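Local atomic coordinates of protein yesU (Bacillus subtilis, PDB entry 1OQ1), a protein that is of unknown function but has a galectin-like beta-sandwich fold, as in concanavalin-like lectins and their relatives. Residues A[145-153]-A[175-183]. Numbering follows the deposited sequence.
Sequences AMGADPLPS and SINGLPILE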
ATOM      1  N   ALA A 145     -12.424   3.967  -6.263  1.00  7.79           N
ATOM      2  CA  ALA A 145     -13.292   2.855  -5.905  1.00  7.64           C
ATOM      3  C   ALA A 145     -13.249   2.607  -4.409  1.00  7.23           C
ATOM      4  O   ALA A 145     -12.409   3.158  -3.700  1.00  7.09           O
ATOM      5  CB  ALA A 145     -12.852   1.589  -6.651  1.00  7.19           C
HETATM    6  N   MSE A 146     -14.175   1.787  -3.927  1.00  8.20           N
HETATM    7  CA  MSE A 146     -14.197   1.445  -2.516  1.00  8.04           C
HETATM    8  C   MSE A 146     -15.019   0.183  -2.309  1.00  6.95           C
HETATM    9  O   MSE A 146     -15.800  -0.222  -3.181  1.00  5.49           O
HETATM   10  CB  MSE A 146     -14.729   2.601  -1.650  1.00 19.40           C
HETATM   11  CG  MSE A 146     -16.215   2.899  -1.725  1.00 29.04           C
HETATM   12 SE   MSE A 146     -16.731   4.174  -0.330  0.95 44.46          SE
HETATM   13  CE  MSE A 146     -17.527   2.950   0.922  1.00 47.60           C
ATOM     14  N   GLY A 147     -14.782  -0.465  -1.179  1.00  5.10           N
ATOM     15  CA  GLY A 147     -15.500  -1.681  -0.847  1.00  6.64           C
ATOM     16  C   GLY A 147     -15.469  -1.882   0.655  1.00  5.92           C
ATOM     17  O   GLY A 147     -14.635  -1.291   1.340  1.00  7.21           O
ATOM     18  N   ALA A 148     -16.374  -2.701   1.176  1.00  5.26           N
ATOM     19  CA  ALA A 148     -16.409  -2.958   2.612  1.00  5.05           C
ATOM     20  C   ALA A 148     -15.127  -3.673   3.045  1.00  5.18           C
ATOM     21  O   ALA A 148     -14.553  -4.445   2.277  1.00  6.09           O
ATOM     22  CB  ALA A 148     -17.637  -3.809   2.966  1.00  5.45           C
ATOM     23  N   ASP A 149     -14.693  -3.418   4.278  1.00  4.63           N
ATOM     24  CA  ASP A 149     -13.471  -4.011   4.834  1.00  4.58           C
ATOM     25  C   ASP A 149     -13.806  -5.121   5.841  1.00  5.61           C
ATOM     26  O   ASP A 149     -14.353  -4.845   6.910  1.00  6.50           O
ATOM     27  CB  ASP A 149     -12.656  -2.906   5.528  1.00  5.56           C
ATOM     28  CG  ASP A 149     -11.303  -3.383   6.036  1.00  6.50           C
ATOM     29  OD1 ASP A 149     -10.986  -4.584   5.904  1.00  7.30           O
ATOM     30  OD2 ASP A 149     -10.555  -2.542   6.579  1.00  6.82           O
ATOM     31  N   PRO A 150     -13.459  -6.385   5.526  1.00  5.96           N
ATOM     32  CA  PRO A 150     -13.731  -7.525   6.412  1.00  6.93           C
ATOM     33  C   PRO A 150     -12.786  -7.645   7.611  1.00  7.36           C
ATOM     34  O   PRO A 150     -13.023  -8.441   8.516  1.00  7.49           O
ATOM     35  CB  PRO A 150     -13.604  -8.720   5.475  1.00  7.24           C
ATOM     36  CG  PRO A 150     -12.469  -8.295   4.593  1.00  6.97           C
ATOM     37  CD  PRO A 150     -12.817  -6.842   4.277  1.00  6.27           C
ATOM     38  N   LEU A 151     -11.710  -6.866   7.608  1.00  6.10           N
ATOM     39  CA  LEU A 151     -10.754  -6.917   8.707  1.00  5.67           C
ATOM     40  C   LEU A 151     -11.419  -6.502  10.013  1.00  5.78           C
ATOM     41  O   LEU A 151     -12.094  -5.475  10.081  1.00  5.90           O
ATOM     42  CB  LEU A 151      -9.571  -5.996   8.423  1.00  5.38           C
ATOM     43  CG  LEU A 151      -8.633  -6.402   7.290  1.00  4.62           C
ATOM     44  CD1 LEU A 151      -7.667  -5.259   7.017  1.00  5.27           C
ATOM     45  CD2 LEU A 151      -7.873  -7.672   7.663  1.00  7.71           C
ATOM     46  N   PRO A 152     -11.235  -7.300  11.069  1.00  7.66           N
ATOM     47  CA  PRO A 152     -11.836  -6.975  12.361  1.00  7.63           C
ATOM     48  C   PRO A 152     -10.923  -6.052  13.144  1.00  8.12           C
ATOM     49  O   PRO A 152      -9.857  -5.668  12.663  1.00  8.88           O
ATOM     50  CB  PRO A 152     -11.940  -8.335  13.029  1.00  8.52           C
ATOM     51  CG  PRO A 152     -10.630  -8.971  12.613  1.00  9.27           C
ATOM     52  CD  PRO A 152     -10.555  -8.611  11.119  1.00  6.68           C
ATOM     53  N   SER A 153     -11.361  -5.687  14.344  1.00  7.55           N
ATOM     54  CA  SER A 153     -10.547  -4.879  15.236  1.00  7.83           C
ATOM     55  C   SER A 153      -9.538  -5.898  15.773  1.00  6.54           C
ATOM     56  O   SER A 153      -9.775  -7.109  15.693  1.00  7.54           O
ATOM     57  CB  SER A 153     -11.414  -4.305  16.360  1.00  7.57           C
ATOM     58  OG  SER A 153     -12.458  -5.199  16.699  1.00  8.74           O
ATOM     59  N   SER A 175      -8.085  -8.082  -2.963  1.00  3.82           N
ATOM     60  CA  SER A 175      -8.772  -9.124  -2.211  1.00  5.51           C
ATOM     61  C   SER A 175      -8.072  -9.373  -0.883  1.00  5.26           C
ATOM     62  O   SER A 175      -6.890  -9.070  -0.730  1.00  4.59           O
ATOM     63  CB  SER A 175      -8.825 -10.428  -3.018  1.00  6.46           C
ATOM     64  OG  SER A 175      -7.532 -10.975  -3.210  1.00 10.51           O
ATOM     65  N   ILE A 176      -8.827  -9.904   0.076  1.00  3.34           N
ATOM     66  CA  ILE A 176      -8.312 -10.237   1.402  1.00  4.51           C
ATOM     67  C   ILE A 176      -8.776 -11.660   1.696  1.00  4.74           C
ATOM     68  O   ILE A 176      -9.974 -11.947   1.676  1.00  5.62           O
ATOM     69  CB  ILE A 176      -8.869  -9.280   2.483  1.00  4.81           C
ATOM     70  CG1 ILE A 176      -8.362  -7.857   2.224  1.00  4.71           C
ATOM     71  CG2 ILE A 176      -8.450  -9.761   3.871  1.00  5.66           C
ATOM     72  CD1 ILE A 176      -8.978  -6.800   3.136  1.00  7.30           C
ATOM     73  N   ASN A 177      -7.824 -12.543   1.976  1.00  5.81           N
ATOM     74  CA  ASN A 177      -8.124 -13.945   2.236  1.00  6.41           C
ATOM     75  C   ASN A 177      -8.940 -14.510   1.071  1.00  7.19           C
ATOM     76  O   ASN A 177      -9.810 -15.356   1.259  1.00  7.24           O
ATOM     77  CB  ASN A 177      -8.876 -14.104   3.570  1.00  5.98           C
ATOM     78  CG  ASN A 177      -7.943 -14.022   4.776  1.00  7.13           C
ATOM     79  OD1 ASN A 177      -6.789 -13.619   4.646  1.00  8.70           O
ATOM     80  ND2 ASN A 177      -8.440 -14.402   5.948  1.00  5.33           N
ATOM     81  N   GLY A 178      -8.646 -14.019  -0.132  1.00  6.08           N
ATOM     82  CA  GLY A 178      -9.331 -14.487  -1.329  1.00  6.47           C
ATOM     83  C   GLY A 178     -10.671 -13.842  -1.638  1.00  6.15           C
ATOM     84  O   GLY A 178     -11.234 -14.070  -2.710  1.00  7.75           O
ATOM     85  N   LEU A 179     -11.192 -13.048  -0.709  1.00  5.86           N
ATOM     86  CA  LEU A 179     -12.477 -12.382  -0.915  1.00  5.80           C
ATOM     87  C   LEU A 179     -12.276 -11.079  -1.674  1.00  4.42           C
ATOM     88  O   LEU A 179     -11.533 -10.207  -1.229  1.00  4.70           O
ATOM     89  CB  LEU A 179     -13.142 -12.080   0.433  1.00  3.71           C
ATOM     90  CG  LEU A 179     -14.490 -11.345   0.376  1.00  5.16           C
ATOM     91  CD1 LEU A 179     -15.558 -12.284  -0.175  1.00  6.71           C
ATOM     92  CD2 LEU A 179     -14.883 -10.847   1.769  1.00  6.18           C
ATOM     93  N   PRO A 180     -12.925 -10.929  -2.842  1.00  5.57           N
ATOM     94  CA  PRO A 180     -12.756  -9.682  -3.596  1.00  5.53           C
ATOM     95  C   PRO A 180     -13.285  -8.522  -2.756  1.00  6.26           C
ATOM     96  O   PRO A 180     -14.370  -8.613  -2.184  1.00  5.88           O
ATOM     97  CB  PRO A 180     -13.600  -9.914  -4.847  1.00  5.35           C
ATOM     98  CG  PRO A 180     -13.550 -11.408  -5.020  1.00  7.06           C
ATOM     99  CD  PRO A 180     -13.734 -11.897  -3.603  1.00  5.29           C
ATOM    100  N   ILE A 181     -12.512  -7.444  -2.682  1.00  4.92           N
ATOM    101  CA  ILE A 181     -12.887  -6.269  -1.901  1.00  4.85           C
ATOM    102  C   ILE A 181     -13.335  -5.130  -2.808  1.00  4.92           C
ATOM    103  O   ILE A 181     -14.372  -4.506  -2.573  1.00  5.68           O
ATOM    104  CB  ILE A 181     -11.696  -5.798  -1.029  1.00  4.37           C
ATOM    105  CG1 ILE A 181     -11.297  -6.913  -0.064  1.00  6.98           C
ATOM    106  CG2 ILE A 181     -12.064  -4.525  -0.255  1.00  4.22           C
ATOM    107  CD1 ILE A 181     -12.427  -7.343   0.862  1.00  7.03           C
ATOM    108  N   LEU A 182     -12.545  -4.852  -3.840  1.00  4.69           N
ATOM    109  CA  LEU A 182     -12.890  -3.803  -4.791  1.00  4.67           C
ATOM    110  C   LEU A 182     -12.122  -4.019  -6.085  1.00  5.53           C
ATOM    111  O   LEU A 182     -11.133  -4.749  -6.109  1.00  5.43           O
ATOM    112  CB  LEU A 182     -12.566  -2.413  -4.212  1.00  5.07           C
ATOM    113  CG  LEU A 182     -11.120  -2.029  -3.863  1.00  5.84           C
ATOM    114  CD1 LEU A 182     -10.315  -1.747  -5.129  1.00  5.19           C
ATOM    115  CD2 LEU A 182     -11.133  -0.786  -2.988  1.00  6.04           C
ATOM    116  N   GLU A 183     -12.592  -3.402  -7.162  1.00  5.96           N
ATOM    117  CA  GLU A 183     -11.911  -3.505  -8.444  1.00  7.83           C
ATOM    118  C   GLU A 183     -12.176  -2.222  -9.224  1.00  8.18           C
ATOM    119  O   GLU A 183     -13.177  -1.544  -8.991  1.00  8.19           O
ATOM    120  CB  GLU A 183     -12.370  -4.746  -9.222  1.00 13.29           C
ATOM    121  CG  GLU A 183     -13.679  -4.638  -9.967  1.00 17.89           C
ATOM    122  CD  GLU A 183     -13.946  -5.879 -10.809  1.00 23.62           C
ATOM    123  OE1 GLU A 183     -14.868  -5.851 -11.650  1.00 29.16           O
ATOM    124  OE2 GLU A 183     -13.234  -6.887 -10.626  1.00 26.11           O
TER
HETATM  125  O   HOH W   1     -16.425  -2.825  -4.073  1.00 15.49           O
HETATM  126  O   HOH W   2     -15.722  -5.279  -0.202  1.00  9.79           O
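The carboxylate of Asp149 has a partner on each face. Ile176 CD1 lies off one, 4.1 Å from Asp149 OD1, its side chain crossing that of Asp149 at about a right angle. The N-H of Leu151 comes over the other, 51° out of the plane (Leu151 N to Asp149 OD1 2.9 Å), closing an Asx turn. With CG anti to the backbone N (chi1 -175°), the carboxylate can take this N-H on OD1, while OD2 is held by a salt bridge to Arg122 and by the backbone N of Phe120. The Pro150 ring meets two isoleucine tips along its CG-CD edge. Pro150 CD lies 3.5 Å from Ile181 CD1, tighter than usual van der Waals contact, and 4.0 Å from Ile176 CD1.

Strands 145-148 and 179-183 run roughly antiparallel, at 152°, yet share no direct hydrogen bond. Water stands in between them. One water donates to Met146 O and Ile181 O, and another to Ala148 O and Ile181 O. Gly147 CA adds a nearly straight CA-H...O contact to Ile181 O at 3.5 Å. Leu182 lays CD2 against Met146 CA at 3.8 Å.

Ile181 and Leu182 form a classic beta bulge opposite Phe174. A type I' turn through Asn177 and Gly178 closes the hairpin. The contact thus joins the outermost strand 142-148 of one sheet, and the loop after it, to a bulged beta-hairpin of the other sheet, at one margin of the galectin-like beta-sandwich.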